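Local coordinates for protein PhnH (Penicillium herquei, PDB 6JJT) that catalyses an intramolecular hydroalkoxylation that closes a prenylated phenalenone to (2'R)-atrovenetin during herqueinone biosynthesis, at residues D[81-93]-D[99-111]. Residues are numbered along the deposited sequence; the frame is centred on the assembly and turned at random.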
loop_
_atom_site.group_PDB
_atom_site.type_symbol
_atom_site.label_atom_id
_atom_site.label_comp_id
_atom_site.label_asym_id
_atom_site.label_seq_id
_atom_site.Cartn_x
_atom_site.Cartn_y
_atom_site.Cartn_z
ATOM N N ASP D 81 20.470 8.962 0.774
ATOM C CA ASP D 81 21.365 7.841 0.517
ATOM C C ASP D 81 21.514 7.572 -0.976
ATOM O O ASP D 81 22.282 6.679 -1.330
ATOM C CB ASP D 81 20.903 6.583 1.254
ATOM C CG ASP D 81 19.630 5.953 0.715
ATOM O OD1 ASP D 81 18.931 6.607 -0.097
ATOM O OD2 ASP D 81 19.328 4.833 1.165
ATOM N N GLY D 82 20.776 8.297 -1.835
ATOM C CA GLY D 82 20.910 8.103 -3.270
ATOM C C GLY D 82 19.859 7.169 -3.889
ATOM O O GLY D 82 19.812 7.022 -5.109
ATOM N N THR D 83 19.079 6.463 -3.076
ATOM C CA THR D 83 18.102 5.541 -3.639
ATOM C C THR D 83 16.918 6.368 -4.180
ATOM O O THR D 83 16.519 7.345 -3.533
ATOM C CB THR D 83 17.583 4.603 -2.538
ATOM O OG1 THR D 83 18.713 4.084 -1.820
ATOM C CG2 THR D 83 16.693 3.479 -3.031
ATOM N N ILE D 84 16.292 5.955 -5.292
ATOM C CA ILE D 84 15.036 6.541 -5.751
ATOM C C ILE D 84 13.982 5.444 -5.842
ATOM O O ILE D 84 14.073 4.512 -6.675
ATOM C CB ILE D 84 15.201 7.186 -7.133
ATOM C CG1 ILE D 84 16.350 8.207 -7.172
ATOM C CG2 ILE D 84 13.869 7.800 -7.496
ATOM C CD1 ILE D 84 16.811 8.587 -8.587
ATOM N N ARG D 85 12.990 5.480 -4.945
ATOM C CA ARG D 85 11.938 4.476 -4.935
ATOM C C ARG D 85 10.681 5.090 -5.562
ATOM O O ARG D 85 10.411 6.281 -5.332
ATOM C CB ARG D 85 11.652 4.064 -3.498
ATOM C CG ARG D 85 12.802 3.317 -2.829
ATOM C CD ARG D 85 12.367 2.689 -1.539
ATOM N NE ARG D 85 13.462 1.818 -1.045
ATOM C CZ ARG D 85 14.454 2.204 -0.240
ATOM N NH1 ARG D 85 15.378 1.317 0.072
ATOM N NH2 ARG D 85 14.575 3.459 0.158
ATOM N N ALA D 86 9.967 4.342 -6.400
ATOM C CA ALA D 86 8.741 4.897 -6.964
ATOM C C ALA D 86 7.686 3.830 -6.938
ATOM O O ALA D 86 7.975 2.632 -7.032
ATOM C CB ALA D 86 8.950 5.483 -8.359
ATOM N N ASP D 87 6.424 4.228 -6.778
ATOM C CA ASP D 87 5.266 3.337 -6.840
ATOM C C ASP D 87 4.177 4.019 -7.655
ATOM O O ASP D 87 3.865 5.194 -7.338
ATOM C CB ASP D 87 4.741 3.083 -5.435
ATOM C CG ASP D 87 5.689 2.240 -4.576
ATOM O OD1 ASP D 87 5.624 0.988 -4.699
ATOM O OD2 ASP D 87 6.504 2.838 -3.811
ATOM N N ALA D 88 3.645 3.334 -8.685
ATOM C CA ALA D 88 2.678 3.985 -9.577
ATOM C C ALA D 88 1.536 3.029 -9.859
ATOM O O ALA D 88 1.702 1.820 -9.801
ATOM C CB ALA D 88 3.367 4.362 -10.877
ATOM N N HIS D 89 0.382 3.598 -10.152
ATOM C CA HIS D 89 -0.711 2.866 -10.733
ATOM C C HIS D 89 -1.133 3.617 -11.974
ATOM O O HIS D 89 -1.223 4.863 -11.941
ATOM C CB HIS D 89 -1.954 2.808 -9.824
ATOM C CG HIS D 89 -1.741 2.092 -8.555
ATOM N ND1 HIS D 89 -1.538 2.793 -7.406
ATOM C CD2 HIS D 89 -1.751 0.777 -8.234
ATOM C CE1 HIS D 89 -1.442 1.917 -6.397
ATOM N NE2 HIS D 89 -1.526 0.696 -6.903
ATOM N N TYR D 90 -1.402 2.864 -13.035
ATOM C CA TYR D 90 -1.966 3.519 -14.206
ATOM C C TYR D 90 -2.816 2.518 -14.947
ATOM O O TYR D 90 -2.726 1.303 -14.706
ATOM C CB TYR D 90 -0.901 4.160 -15.113
ATOM C CG TYR D 90 0.174 3.253 -15.662
ATOM C CD1 TYR D 90 0.031 2.592 -16.869
ATOM C CD2 TYR D 90 1.371 3.091 -14.960
ATOM C CE1 TYR D 90 1.051 1.809 -17.384
ATOM C CE2 TYR D 90 2.414 2.314 -15.468
ATOM C CZ TYR D 90 2.242 1.699 -16.699
ATOM O OH TYR D 90 3.224 0.931 -17.277
ATOM N N LEU D 91 -3.678 3.029 -15.819
ATOM C CA LEU D 91 -4.631 2.156 -16.502
ATOM C C LEU D 91 -4.314 2.181 -18.001
ATOM O O LEU D 91 -4.233 3.253 -18.615
ATOM C CB LEU D 91 -6.015 2.734 -16.165
ATOM C CG LEU D 91 -7.311 2.044 -16.573
ATOM C CD1 LEU D 91 -7.579 1.902 -18.052
ATOM C CD2 LEU D 91 -7.771 0.925 -15.657
ATOM N N ILE D 92 -4.151 0.987 -18.570
ATOM C CA ILE D 92 -4.003 0.809 -20.018
ATOM C C ILE D 92 -5.365 0.468 -20.578
ATOM O O ILE D 92 -6.048 -0.413 -20.049
ATOM C CB ILE D 92 -3.004 -0.332 -20.332
ATOM C CG1 ILE D 92 -1.599 0.076 -19.903
ATOM C CG2 ILE D 92 -3.045 -0.680 -21.830
ATOM C CD1 ILE D 92 -0.564 -1.030 -20.072
ATOM N N GLN D 93 -5.784 1.207 -21.597
ATOM C CA GLN D 93 -6.892 0.713 -22.409
ATOM C C GLN D 93 -6.319 0.212 -23.746
ATOM O O GLN D 93 -5.644 0.962 -24.466
ATOM C CB GLN D 93 -7.953 1.808 -22.564
ATOM C CG GLN D 93 -9.214 1.300 -23.255
ATOM C CD GLN D 93 -10.378 2.246 -23.057
ATOM O OE1 GLN D 93 -11.234 2.107 -22.174
ATOM N NE2 GLN D 93 -10.422 3.286 -23.877
ATOM N N ASN D 99 -9.628 -2.785 -20.352
ATOM C CA ASN D 99 -8.963 -1.980 -19.336
ATOM C C ASN D 99 -8.083 -2.896 -18.489
ATOM O O ASN D 99 -8.547 -3.934 -18.028
ATOM C CB ASN D 99 -10.005 -1.309 -18.471
ATOM C CG ASN D 99 -10.799 -0.238 -19.181
ATOM O OD1 ASN D 99 -10.287 0.319 -20.154
ATOM N ND2 ASN D 99 -11.986 0.022 -18.684
ATOM N N ILE D 100 -6.847 -2.455 -18.245
ATOM C CA ILE D 100 -5.872 -3.221 -17.478
ATOM C C ILE D 100 -5.232 -2.276 -16.463
ATOM O O ILE D 100 -4.660 -1.267 -16.865
ATOM C CB ILE D 100 -4.774 -3.822 -18.381
ATOM C CG1 ILE D 100 -5.363 -4.665 -19.520
ATOM C CG2 ILE D 100 -3.719 -4.547 -17.552
ATOM C CD1 ILE D 100 -4.412 -4.925 -20.673
ATOM N N LEU D 101 -5.308 -2.631 -15.169
ATOM C CA LEU D 101 -4.534 -1.857 -14.183
ATOM C C LEU D 101 -3.086 -2.336 -14.143
ATOM O O LEU D 101 -2.825 -3.549 -14.033
ATOM C CB LEU D 101 -5.139 -2.046 -12.786
ATOM C CG LEU D 101 -4.420 -1.258 -11.686
ATOM C CD1 LEU D 101 -4.652 0.223 -11.877
ATOM C CD2 LEU D 101 -4.862 -1.707 -10.298
ATOM N N VAL D 102 -2.155 -1.397 -14.163
ATOM C CA VAL D 102 -0.738 -1.666 -14.053
ATOM C C VAL D 102 -0.274 -1.103 -12.718
ATOM O O VAL D 102 -0.502 0.077 -12.417
ATOM C CB VAL D 102 0.049 -1.027 -15.210
ATOM C CG1 VAL D 102 1.531 -1.358 -15.081
ATOM C CG2 VAL D 102 -0.482 -1.510 -16.585
ATOM N N THR D 103 0.347 -1.948 -11.908
ATOM C CA THR D 103 0.892 -1.600 -10.598
ATOM C C THR D 103 2.405 -1.684 -10.692
ATOM O O THR D 103 2.952 -2.813 -10.805
ATOM C CB THR D 103 0.311 -2.520 -9.511
ATOM O OG1 THR D 103 -1.109 -2.343 -9.533
ATOM C CG2 THR D 103 0.861 -2.178 -8.139
ATOM N N GLU D 104 3.093 -0.537 -10.644
ATOM C CA GLU D 104 4.531 -0.532 -10.741
ATOM C C GLU D 104 5.159 -0.201 -9.406
ATOM O O GLU D 104 4.654 0.595 -8.623
ATOM C CB GLU D 104 5.019 0.543 -11.711
ATOM C CG GLU D 104 4.703 0.281 -13.176
ATOM C CD GLU D 104 5.408 1.166 -14.200
ATOM O OE1 GLU D 104 5.961 2.195 -13.757
ATOM O OE2 GLU D 104 5.414 0.757 -15.404
ATOM N N SER D 105 6.282 -0.832 -9.130
ATOM C CA SER D 105 7.103 -0.543 -7.958
ATOM C C SER D 105 8.559 -0.579 -8.396
ATOM O O SER D 105 8.953 -1.539 -9.083
ATOM C CB SER D 105 6.837 -1.456 -6.785
ATOM O OG SER D 105 6.934 -2.825 -7.192
ATOM N N ALA D 106 9.362 0.405 -8.024
ATOM C CA ALA D 106 10.642 0.581 -8.704
ATOM C C ALA D 106 11.737 0.977 -7.747
ATOM O O ALA D 106 11.503 1.762 -6.853
ATOM C CB ALA D 106 10.506 1.636 -9.796
ATOM N N ALA D 107 12.946 0.415 -7.954
ATOM C CA ALA D 107 14.186 0.999 -7.488
ATOM C C ALA D 107 14.816 1.634 -8.713
ATOM O O ALA D 107 15.479 0.952 -9.510
ATOM C CB ALA D 107 15.077 -0.095 -6.896
ATOM N N ILE D 108 14.447 2.890 -8.970
ATOM C CA ILE D 108 14.699 3.498 -10.270
ATOM C C ILE D 108 16.190 3.334 -10.580
ATOM O O ILE D 108 17.049 3.578 -9.736
ATOM C CB ILE D 108 14.268 4.987 -10.198
ATOM C CG1 ILE D 108 12.743 5.171 -10.086
ATOM C CG2 ILE D 108 14.850 5.887 -11.313
ATOM C CD1 ILE D 108 11.974 4.767 -11.311
ATOM N N PRO D 109 16.539 2.955 -11.834
ATOM C CA PRO D 109 15.635 2.871 -12.974
ATOM C C PRO D 109 15.013 1.522 -13.281
ATOM O O PRO D 109 14.518 1.322 -14.381
ATOM C CB PRO D 109 16.603 3.215 -14.136
ATOM C CG PRO D 109 17.904 2.567 -13.723
ATOM C CD PRO D 109 17.953 2.812 -12.230
ATOM N N TYR D 110 15.023 0.604 -12.297
ATOM C CA TYR D 110 14.484 -0.731 -12.496
ATOM C C TYR D 110 13.039 -0.826 -11.967
ATOM O O TYR D 110 12.789 -0.483 -10.774
ATOM C CB TYR D 110 15.354 -1.712 -11.703
ATOM C CG TYR D 110 16.842 -1.560 -11.992
ATOM C CD1 TYR D 110 17.316 -1.378 -13.309
ATOM C CD2 TYR D 110 17.781 -1.545 -10.975
ATOM C CE1 TYR D 110 18.668 -1.209 -13.584
ATOM C CE2 TYR D 110 19.129 -1.357 -11.238
ATOM C CZ TYR D 110 19.571 -1.207 -12.538
ATOM O OH TYR D 110 20.921 -1.054 -12.775
ATOM N N VAL D 111 12.144 -1.320 -12.802
ATOM C CA VAL D 111 10.707 -1.242 -12.549
ATOM C C VAL D 111 10.098 -2.628 -12.557
ATOM O O VAL D 111 10.159 -3.338 -13.554
ATOM C CB VAL D 111 10.019 -0.346 -13.600
ATOM C CG1 VAL D 111 8.526 -0.189 -13.258
ATOM C CG2 VAL D 111 10.711 1.004 -13.704
HETATM O O HOH W 1 17.160 3.574 -6.717
HETATM O O HOH W 2 3.480 -0.392 -5.727
#
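Tyr90 and Glu104 meet across two antiparallel strands, the carboxylate turned 80° from the ring plane, and the phenol OH of Tyr90 donates to Glu104 OE2 at 2.9 Å. The hydroxyl oxygen approaches OE2 from above the carboxylate plane, while the acid itself lies at the edge of the ring. Val102 covers one face of that ring: its CB stands 3.8 Å from the centroid of the Tyr90 ring and 15° off the normal, a CH-pi contact. Tyr90 CG sits between its backbone N and carbonyl carbon (chi1 58°), which swings the ring across toward the neighbouring strand. Of the two methyls of Val102, CG1 lies 3.5 Å from Tyr90 CZ, and CG2 meets Ile92 CD1 at 3.5 Å, extending the apolar patch; Leu55 and Ile60 of strand 48-61 touch Tyr90 and Ile92, respectively, on this inward face of the barrel.

The opposite face carries Asp87, His89, Leu91 and Asn99. His89 and Thr103 run alongside each other in the same direction, with Thr103 OG1 3.4 Å from His89 CD2 and near the plane of the imidazole. This face turns to other subunits of the homotetramer: Leu75 of the third subunit packs on His89, and Ile41 O of that subunit accepts from Asn99 ND2.

Regular antiparallel pairing joins strands 84-93 and 99-107 as a beta hairpin. Hydrogen-bonded pairs Ala86-Ala106, Ala88-Glu104, Tyr90-Val102 and Ile92-Ile100 each exchange two bonds, and Ile108 N adds one to Ile84 O at 2.8 Å.

Glu104 OE2 also shares a weak hydrogen bond with the hydroxyl of Tyr145, so two phenols converge on one carboxylate oxygen. The Tyr90 bond, together with Val102 on the ring face, limits rotation of the ring and couples its orientation to that of the carboxylate inside the barrel.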